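Local coordinates for putative NAD-dependent epimerase/dehydratase (Bacillus halodurans, PDB 3E8X), which binds NADP and probably acts as an oxidoreductase, epimerase or dehydratase of the atypical short-chain dehydrogenase/reductase type, its substrate not known, at residues 123-128 against 205-210; 164-169 against 216-221. All coordinates share one frame; numbering follows the deposited sequence.

Interaction 1. Residues 123-128 against 205-210; sequences IKRFIM and AELVDQ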
ATOM      1  N   ILE A 123      16.843 -14.836  -5.101  1.00 48.01           N
ATOM      2  CA  ILE A 123      16.236 -15.854  -4.247  1.00 47.74           C
ATOM      3  C   ILE A 123      14.837 -16.108  -4.809  1.00 48.13           C
ATOM      4  O   ILE A 123      13.994 -15.231  -4.787  1.00 49.80           O
ATOM      5  CB  ILE A 123      16.163 -15.383  -2.785  1.00 47.70           C
ATOM      6  CG1 ILE A 123      17.558 -15.083  -2.244  1.00 46.90           C
ATOM      7  CG2 ILE A 123      15.484 -16.450  -1.887  1.00 47.63           C
ATOM      8  CD1 ILE A 123      17.538 -14.282  -0.934  1.00 46.44           C
ATOM      9  N   LYS A 124      14.591 -17.281  -5.341  1.00 48.01           N
ATOM     10  CA  LYS A 124      13.362 -17.527  -6.112  1.00 48.82           C
ATOM     11  C   LYS A 124      12.135 -17.821  -5.228  1.00 47.54           C
ATOM     12  O   LYS A 124      11.035 -17.405  -5.531  1.00 46.80           O
ATOM     13  CB  LYS A 124      13.574 -18.680  -7.136  1.00 49.10           C
ATOM     14  CG  LYS A 124      14.607 -18.349  -8.224  1.00 53.26           C
ATOM     15  CD  LYS A 124      13.993 -17.744  -9.538  1.00 55.98           C
ATOM     16  CE  LYS A 124      12.909 -16.577  -9.400  1.00 57.93           C
ATOM     17  NZ  LYS A 124      11.715 -16.899 -10.297  1.00 56.53           N
ATOM     18  N   ARG A 125      12.355 -18.526  -4.143  1.00 48.34           N
ATOM     19  CA  ARG A 125      11.256 -19.075  -3.338  1.00 48.40           C
ATOM     20  C   ARG A 125      10.824 -18.133  -2.223  1.00 48.29           C
ATOM     21  O   ARG A 125      11.617 -17.740  -1.381  1.00 47.74           O
ATOM     22  CB  ARG A 125      11.651 -20.463  -2.822  1.00 47.69           C
ATOM     23  CG  ARG A 125      10.517 -21.236  -2.164  1.00 48.82           C
ATOM     24  CD  ARG A 125       9.347 -21.490  -3.108  1.00 49.61           C
ATOM     25  NE  ARG A 125       8.356 -22.463  -2.606  1.00 47.73           N
ATOM     26  CZ  ARG A 125       7.045 -22.314  -2.731  1.00 47.10           C
ATOM     27  NH1 ARG A 125       6.540 -21.266  -3.331  1.00 47.25           N
ATOM     28  NH2 ARG A 125       6.219 -23.219  -2.250  1.00 49.32           N
ATOM     29  N   PHE A 126       9.543 -17.763  -2.246  1.00 47.74           N
ATOM     30  CA  PHE A 126       8.990 -16.807  -1.319  1.00 47.40           C
ATOM     31  C   PHE A 126       7.612 -17.283  -0.816  1.00 47.19           C
ATOM     32  O   PHE A 126       6.675 -17.498  -1.610  1.00 47.63           O
ATOM     33  CB  PHE A 126       8.895 -15.437  -1.985  1.00 47.80           C
ATOM     34  CG  PHE A 126       8.719 -14.285  -1.026  1.00 48.36           C
ATOM     35  CD1 PHE A 126       9.753 -13.374  -0.827  1.00 48.68           C
ATOM     36  CD2 PHE A 126       7.513 -14.079  -0.360  1.00 48.90           C
ATOM     37  CE1 PHE A 126       9.594 -12.316   0.041  1.00 48.83           C
ATOM     38  CE2 PHE A 126       7.355 -13.018   0.533  1.00 49.92           C
ATOM     39  CZ  PHE A 126       8.400 -12.133   0.729  1.00 48.88           C
ATOM     40  N   ILE A 127       7.494 -17.441   0.500  1.00 46.02           N
ATOM     41  CA  ILE A 127       6.208 -17.762   1.134  1.00 45.99           C
ATOM     42  C   ILE A 127       5.716 -16.552   1.963  1.00 45.74           C
ATOM     43  O   ILE A 127       6.383 -16.086   2.891  1.00 44.24           O
ATOM     44  CB  ILE A 127       6.328 -19.019   2.072  1.00 47.16           C
ATOM     45  CG1 ILE A 127       7.286 -20.091   1.451  1.00 48.63           C
ATOM     46  CG2 ILE A 127       4.905 -19.542   2.509  1.00 47.11           C
ATOM     47  CD1 ILE A 127       6.871 -20.610   0.133  1.00 49.42           C
HETATM   48  N   MSE A 128       4.550 -16.036   1.583  1.00 45.55           N
HETATM   49  CA  MSE A 128       3.877 -14.993   2.287  1.00 45.24           C
HETATM   50  C   MSE A 128       2.853 -15.569   3.274  1.00 45.31           C
HETATM   51  O   MSE A 128       2.012 -16.399   2.924  1.00 45.99           O
HETATM   52  CB  MSE A 128       3.165 -14.105   1.290  1.00 46.20           C
HETATM   53  CG  MSE A 128       2.205 -13.134   1.907  1.00 47.29           C
HETATM   54 SE   MSE A 128       3.279 -11.786   2.816  0.75 54.63          SE
HETATM   55  CE  MSE A 128       3.952 -10.740   1.368  1.00 40.24           C
ATOM     56  N   ALA A 205       5.821 -25.043   6.439  1.00 49.01           N
ATOM     57  CA  ALA A 205       6.957 -25.984   6.365  1.00 48.49           C
ATOM     58  C   ALA A 205       6.690 -27.126   5.352  1.00 48.34           C
ATOM     59  O   ALA A 205       7.583 -27.571   4.633  1.00 47.30           O
ATOM     60  CB  ALA A 205       7.292 -26.544   7.762  1.00 47.17           C
ATOM     61  N   GLU A 206       5.445 -27.562   5.255  1.00 49.30           N
ATOM     62  CA  GLU A 206       5.111 -28.668   4.369  1.00 49.40           C
ATOM     63  C   GLU A 206       5.330 -28.271   2.907  1.00 49.55           C
ATOM     64  O   GLU A 206       5.752 -29.101   2.095  1.00 48.48           O
ATOM     65  CB  GLU A 206       3.655 -29.116   4.584  1.00 49.96           C
ATOM     66  CG  GLU A 206       3.272 -30.391   3.853  1.00 50.67           C
ATOM     67  CD  GLU A 206       3.990 -31.643   4.365  1.00 53.21           C
ATOM     68  OE1 GLU A 206       4.562 -31.639   5.479  1.00 55.42           O
ATOM     69  OE2 GLU A 206       3.931 -32.654   3.665  1.00 52.73           O
ATOM     70  N   LEU A 207       5.054 -27.004   2.583  1.00 49.45           N
ATOM     71  CA  LEU A 207       5.017 -26.577   1.171  1.00 49.42           C
ATOM     72  C   LEU A 207       6.248 -25.790   0.680  1.00 48.86           C
ATOM     73  O   LEU A 207       6.395 -25.569  -0.503  1.00 47.42           O
ATOM     74  CB  LEU A 207       3.678 -25.841   0.876  1.00 49.77           C
ATOM     75  CG  LEU A 207       3.241 -24.540   1.592  1.00 50.17           C
ATOM     76  CD1 LEU A 207       4.140 -23.388   1.212  1.00 49.51           C
ATOM     77  CD2 LEU A 207       1.803 -24.256   1.158  1.00 49.99           C
ATOM     78  N   VAL A 208       7.189 -25.485   1.562  1.00 48.66           N
ATOM     79  CA  VAL A 208       8.294 -24.643   1.190  1.00 49.05           C
ATOM     80  C   VAL A 208       9.126 -25.211   0.013  1.00 49.26           C
ATOM     81  O   VAL A 208       9.579 -24.459  -0.873  1.00 49.97           O
ATOM     82  CB  VAL A 208       9.138 -24.199   2.433  1.00 49.50           C
ATOM     83  CG1 VAL A 208       9.934 -25.377   2.965  1.00 50.70           C
ATOM     84  CG2 VAL A 208      10.043 -23.006   2.063  1.00 49.25           C
ATOM     85  N   ASP A 209       9.280 -26.522  -0.049  1.00 48.31           N
ATOM     86  CA  ASP A 209      10.052 -27.125  -1.099  1.00 48.59           C
ATOM     87  C   ASP A 209       9.179 -27.804  -2.128  1.00 48.48           C
ATOM     88  O   ASP A 209       9.700 -28.563  -2.916  1.00 48.45           O
ATOM     89  CB  ASP A 209      11.062 -28.143  -0.558  1.00 48.54           C
ATOM     90  CG  ASP A 209      10.417 -29.240   0.277  1.00 49.79           C
ATOM     91  OD1 ASP A 209       9.178 -29.266   0.468  1.00 51.00           O
ATOM     92  OD2 ASP A 209      11.187 -30.035   0.796  1.00 49.48           O
ATOM     93  N   GLN A 210       7.880 -27.522  -2.130  1.00 47.99           N
ATOM     94  CA  GLN A 210       6.968 -28.124  -3.105  1.00 47.89           C
ATOM     95  C   GLN A 210       6.731 -27.218  -4.314  1.00 47.68           C
ATOM     96  O   GLN A 210       6.004 -26.235  -4.236  1.00 47.76           O
ATOM     97  CB  GLN A 210       5.665 -28.524  -2.417  1.00 47.49           C
ATOM     98  CG  GLN A 210       5.904 -29.465  -1.243  1.00 48.09           C
ATOM     99  CD  GLN A 210       6.491 -30.816  -1.643  1.00 50.98           C
ATOM    100  OE1 GLN A 210       7.583 -31.223  -1.196  1.00 52.12           O
ATOM    101  NE2 GLN A 210       5.786 -31.508  -2.489  1.00 48.90           N
TER
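The guanidinium of Arg125 has the carbonyl oxygens of Leu207 and Val208 at its edge. Ile127 CD1 lies over one face, 3.3 Å above the plane and over its centre. In this Rossmann-type fold the contact joins strand 125-129 of the central sheet to the C-terminal end of helix 197-207, which packs on that sheet. NE bonds to Val208 O at 2.9 Å, with an N-H...O angle of 162°. NH2 bonds to Leu207 O, also at 2.9 Å. Both oxygens lie in the guanidinium plane, but the donors sit above the planes of the two carbonyls. A bend at chi2 (60°) brings the head to this end of the helix. NH1 turns to the neighbouring strand, to Thr166 OG1 and Asp164 O, so the group is held flat from several sides. Carbonyls at a helix C-terminus carry partial negative charge, which would probably favour the cation. Beside the polar grip is a small apolar patch. Ile127 CG1 meets Val208 CG2 at 4.1 Å, the two side chains nearly at right angles. Leu207 O also closes the type I turn of residues 207-210: Gln210 N reaches it from the face opposite Arg125 NH2.

Interaction 2. Residues 164-169 against 216-221; sequences DYTIVR and KTFEVL
Arg169 and Thr217 meet on one face of two parallel strands, 164-169 and 216-221, neighbours in the central sheet of the Rossmann-type fold. From Arg169 CB, which touches Glu219 CG at 3.8 Å and lies close to Phe218 O, the chain runs extended. CG lies near Phe218 O. CD reaches Thr217 CG2, and NE and CZ both lie 3.6 Å from the same methyl. It sits over one face of the guanidinium, 3.4 Å above its plane and toward its rim. At the tip, NH2 forms a salt bridge with Asp155 of helix 145-160. NH1 gives a hydrogen bond to a water in the guanidinium plane, and the water donates to Glu219 OE2. His187 ND1 also bonds to OE2. Farther back on this face, Ile167 CD1 touches Thr217 OG1, and a second water links OG1 to Tyr165 OH.

Four backbone bonds of 2.8 to 3.0 Å tie the strands: Ile167 N to Lys216 O, Phe218 N to Ile167 O, Arg169 N to Phe218 O and Val220 N to Arg169 O.

The face carrying Thr166, Val168 and Phe218 is mostly apolar in this contact. With chi1 at 67°, CG of Phe218 sits between the backbone N and the carbonyl carbon, and the ring lies alongside Val168. CZ is 4.0 Å from Val168 CG2, and Thr166 CG2 meets the ring edge. Val168 CG1 touches Val220 CG1 at 3.7 Å. Were Phe218 an alanine, a gap would probably open beside Val168 and Thr166, and Leu207 of helix 197-207 would lose its aromatic neighbour. The chemistry is therefore divided: mostly carbon contacts on the side of helix 197-207, while on the other side Arg169 NH1 and Glu219 OE2 are joined through a water and Asp155 takes the direct salt bridge.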
ATOM      1  N   ASP A 164       8.937 -17.238  -7.202  1.00 48.08           N
ATOM      2  CA  ASP A 164       8.212 -18.498  -7.138  1.00 47.71           C
ATOM      3  C   ASP A 164       7.478 -18.502  -5.803  1.00 47.67           C
ATOM      4  O   ASP A 164       7.964 -19.044  -4.813  1.00 47.68           O
ATOM      5  CB  ASP A 164       9.177 -19.667  -7.211  1.00 47.58           C
ATOM      6  CG  ASP A 164       9.726 -19.908  -8.591  1.00 47.87           C
ATOM      7  OD1 ASP A 164       9.172 -19.394  -9.594  1.00 49.48           O
ATOM      8  OD2 ASP A 164      10.733 -20.641  -8.654  1.00 48.75           O
ATOM      9  N   TYR A 165       6.309 -17.894  -5.793  1.00 47.52           N
ATOM     10  CA  TYR A 165       5.656 -17.545  -4.543  1.00 48.88           C
ATOM     11  C   TYR A 165       4.603 -18.562  -4.167  1.00 48.58           C
ATOM     12  O   TYR A 165       4.090 -19.278  -5.007  1.00 49.01           O
ATOM     13  CB  TYR A 165       5.041 -16.122  -4.582  1.00 48.68           C
ATOM     14  CG  TYR A 165       3.855 -15.941  -5.519  1.00 49.44           C
ATOM     15  CD1 TYR A 165       2.566 -16.267  -5.113  1.00 49.80           C
ATOM     16  CD2 TYR A 165       4.020 -15.425  -6.816  1.00 49.37           C
ATOM     17  CE1 TYR A 165       1.470 -16.112  -5.965  1.00 50.13           C
ATOM     18  CE2 TYR A 165       2.904 -15.281  -7.688  1.00 49.51           C
ATOM     19  CZ  TYR A 165       1.647 -15.605  -7.237  1.00 50.31           C
ATOM     20  OH  TYR A 165       0.555 -15.475  -8.070  1.00 52.09           O
ATOM     21  N   THR A 166       4.274 -18.584  -2.879  1.00 49.61           N
ATOM     22  CA  THR A 166       3.011 -19.177  -2.385  1.00 49.13           C
ATOM     23  C   THR A 166       2.534 -18.224  -1.300  1.00 49.45           C
ATOM     24  O   THR A 166       3.327 -17.810  -0.439  1.00 48.85           O
ATOM     25  CB  THR A 166       3.215 -20.593  -1.767  1.00 49.31           C
ATOM     26  OG1 THR A 166       3.831 -21.456  -2.724  1.00 48.80           O
ATOM     27  CG2 THR A 166       1.854 -21.171  -1.338  1.00 48.26           C
ATOM     28  N   ILE A 167       1.253 -17.885  -1.375  1.00 48.96           N
ATOM     29  CA  ILE A 167       0.540 -17.048  -0.390  1.00 49.02           C
ATOM     30  C   ILE A 167      -0.488 -17.904   0.390  1.00 49.33           C
ATOM     31  O   ILE A 167      -1.431 -18.514  -0.177  1.00 47.76           O
ATOM     32  CB  ILE A 167      -0.214 -15.821  -1.014  1.00 49.60           C
ATOM     33  CG1 ILE A 167       0.747 -14.889  -1.809  1.00 50.04           C
ATOM     34  CG2 ILE A 167      -0.931 -15.012   0.057  1.00 47.62           C
ATOM     35  CD1 ILE A 167       0.048 -13.994  -2.872  1.00 46.26           C
ATOM     36  N   VAL A 168      -0.214 -17.962   1.693  1.00 49.68           N
ATOM     37  CA  VAL A 168      -1.017 -18.689   2.699  1.00 49.17           C
ATOM     38  C   VAL A 168      -1.827 -17.658   3.465  1.00 48.56           C
ATOM     39  O   VAL A 168      -1.267 -16.802   4.126  1.00 48.24           O
ATOM     40  CB  VAL A 168      -0.092 -19.489   3.656  1.00 49.38           C
ATOM     41  CG1 VAL A 168      -0.904 -20.445   4.568  1.00 46.79           C
ATOM     42  CG2 VAL A 168       0.945 -20.262   2.816  1.00 46.91           C
ATOM     43  N   ARG A 169      -3.151 -17.769   3.367  1.00 48.67           N
ATOM     44  CA  ARG A 169      -4.075 -16.875   4.062  1.00 48.52           C
ATOM     45  C   ARG A 169      -4.787 -17.616   5.194  1.00 49.44           C
ATOM     46  O   ARG A 169      -5.876 -18.157   4.988  1.00 49.04           O
ATOM     47  CB  ARG A 169      -5.090 -16.298   3.048  1.00 48.02           C
ATOM     48  CG  ARG A 169      -4.433 -15.348   2.072  1.00 46.86           C
ATOM     49  CD  ARG A 169      -5.304 -14.966   0.899  1.00 48.55           C
ATOM     50  NE  ARG A 169      -4.719 -13.809   0.233  1.00 46.32           N
ATOM     51  CZ  ARG A 169      -5.229 -13.200  -0.828  1.00 48.72           C
ATOM     52  NH1 ARG A 169      -6.338 -13.626  -1.400  1.00 45.88           N
ATOM     53  NH2 ARG A 169      -4.639 -12.113  -1.287  1.00 50.68           N
ATOM     54  N   LYS A 216       0.509 -20.345  -6.152  1.00 49.46           N
ATOM     55  CA  LYS A 216      -0.734 -20.640  -5.423  1.00 49.52           C
ATOM     56  C   LYS A 216      -1.023 -19.658  -4.317  1.00 48.23           C
ATOM     57  O   LYS A 216      -0.156 -19.342  -3.513  1.00 47.55           O
ATOM     58  CB  LYS A 216      -0.667 -22.032  -4.783  1.00 50.97           C
ATOM     59  CG  LYS A 216      -0.460 -23.143  -5.768  1.00 53.46           C
ATOM     60  CD  LYS A 216      -1.677 -23.504  -6.527  1.00 57.51           C
ATOM     61  CE  LYS A 216      -1.297 -24.593  -7.557  1.00 58.62           C
ATOM     62  NZ  LYS A 216      -2.498 -25.402  -7.875  1.00 61.36           N
ATOM     63  N   THR A 217      -2.262 -19.160  -4.298  1.00 47.62           N
ATOM     64  CA  THR A 217      -2.791 -18.388  -3.186  1.00 48.14           C
ATOM     65  C   THR A 217      -3.972 -19.181  -2.628  1.00 47.88           C
ATOM     66  O   THR A 217      -4.896 -19.520  -3.383  1.00 46.75           O
ATOM     67  CB  THR A 217      -3.264 -16.948  -3.616  1.00 49.01           C
ATOM     68  OG1 THR A 217      -2.168 -16.244  -4.193  1.00 48.87           O
ATOM     69  CG2 THR A 217      -3.929 -16.138  -2.426  1.00 47.54           C
ATOM     70  N   PHE A 218      -3.968 -19.442  -1.322  1.00 47.87           N
ATOM     71  CA  PHE A 218      -5.092 -20.174  -0.714  1.00 48.15           C
ATOM     72  C   PHE A 218      -5.347 -19.743   0.706  1.00 47.93           C
ATOM     73  O   PHE A 218      -4.432 -19.339   1.440  1.00 48.59           O
ATOM     74  CB  PHE A 218      -4.885 -21.741  -0.817  1.00 47.83           C
ATOM     75  CG  PHE A 218      -3.735 -22.252   0.006  1.00 48.71           C
ATOM     76  CD1 PHE A 218      -3.942 -22.715   1.292  1.00 49.32           C
ATOM     77  CD2 PHE A 218      -2.436 -22.164  -0.473  1.00 47.75           C
ATOM     78  CE1 PHE A 218      -2.862 -23.143   2.080  1.00 50.17           C
ATOM     79  CE2 PHE A 218      -1.364 -22.567   0.303  1.00 49.46           C
ATOM     80  CZ  PHE A 218      -1.577 -23.068   1.567  1.00 49.31           C
ATOM     81  N   GLU A 219      -6.600 -19.923   1.108  1.00 48.59           N
ATOM     82  CA  GLU A 219      -7.031 -19.736   2.504  1.00 48.98           C
ATOM     83  C   GLU A 219      -7.009 -21.087   3.256  1.00 48.61           C
ATOM     84  O   GLU A 219      -7.217 -22.134   2.659  1.00 47.61           O
ATOM     85  CB  GLU A 219      -8.408 -19.066   2.552  1.00 48.72           C
ATOM     86  CG  GLU A 219      -8.402 -17.683   1.875  1.00 48.40           C
ATOM     87  CD  GLU A 219      -9.794 -17.062   1.692  1.00 49.35           C
ATOM     88  OE1 GLU A 219     -10.786 -17.583   2.281  1.00 47.18           O
ATOM     89  OE2 GLU A 219      -9.876 -16.058   0.940  1.00 48.00           O
ATOM     90  N   VAL A 220      -6.689 -21.044   4.550  1.00 48.26           N
ATOM     91  CA  VAL A 220      -6.521 -22.265   5.348  1.00 47.60           C
ATOM     92  C   VAL A 220      -7.142 -22.125   6.736  1.00 48.68           C
ATOM     93  O   VAL A 220      -6.883 -21.138   7.438  1.00 48.71           O
ATOM     94  CB  VAL A 220      -5.028 -22.769   5.358  1.00 47.60           C
ATOM     95  CG1 VAL A 220      -4.037 -21.761   5.983  1.00 44.03           C
ATOM     96  CG2 VAL A 220      -4.959 -24.205   5.957  1.00 46.42           C
ATOM     97  N   LEU A 221      -8.028 -23.093   7.074  1.00 48.70           N
ATOM     98  CA  LEU A 221      -8.667 -23.222   8.379  1.00 48.39           C
ATOM     99  C   LEU A 221      -8.319 -24.576   8.986  1.00 48.56           C
ATOM    100  O   LEU A 221      -7.818 -25.463   8.288  1.00 47.29           O
ATOM    101  CB  LEU A 221     -10.200 -23.081   8.236  1.00 48.71           C
ATOM    102  CG  LEU A 221     -10.708 -21.773   7.563  1.00 49.02           C
ATOM    103  CD1 LEU A 221     -12.221 -21.766   7.358  1.00 46.11           C
ATOM    104  CD2 LEU A 221     -10.235 -20.528   8.331  1.00 45.37           C
TER
HETATM  105  O   HOH W   1      -1.860 -16.731  -6.886  1.00 42.88           O
HETATM  106  O   HOH W   2      -7.896 -16.054  -0.929  1.00 38.82           O

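Interactions 1 and 2 share one sheet, in which strands 125-129 and 164-174 are neighbours. Their centres are 10 Å apart. Arg125 of interaction 1 reaches into interaction 2, where its NH1 also packs at 3.4 Å on Tyr165 C. Lys124 O and Asp164 N probably bond at 2.7 Å. Leu207 CD2 packs at 3.6 Å on Phe218 CZ, so helix 197-207 bridges both contacts. Both lie near the cofactor. The side chain of Arg169 is about 8 Å from the bound NADP, and that of Ile127 about 11 Å. Val33, a cofactor-binding residue, is about 9 Å from Ile127 and about 8 Å from Val168, side chain to side chain.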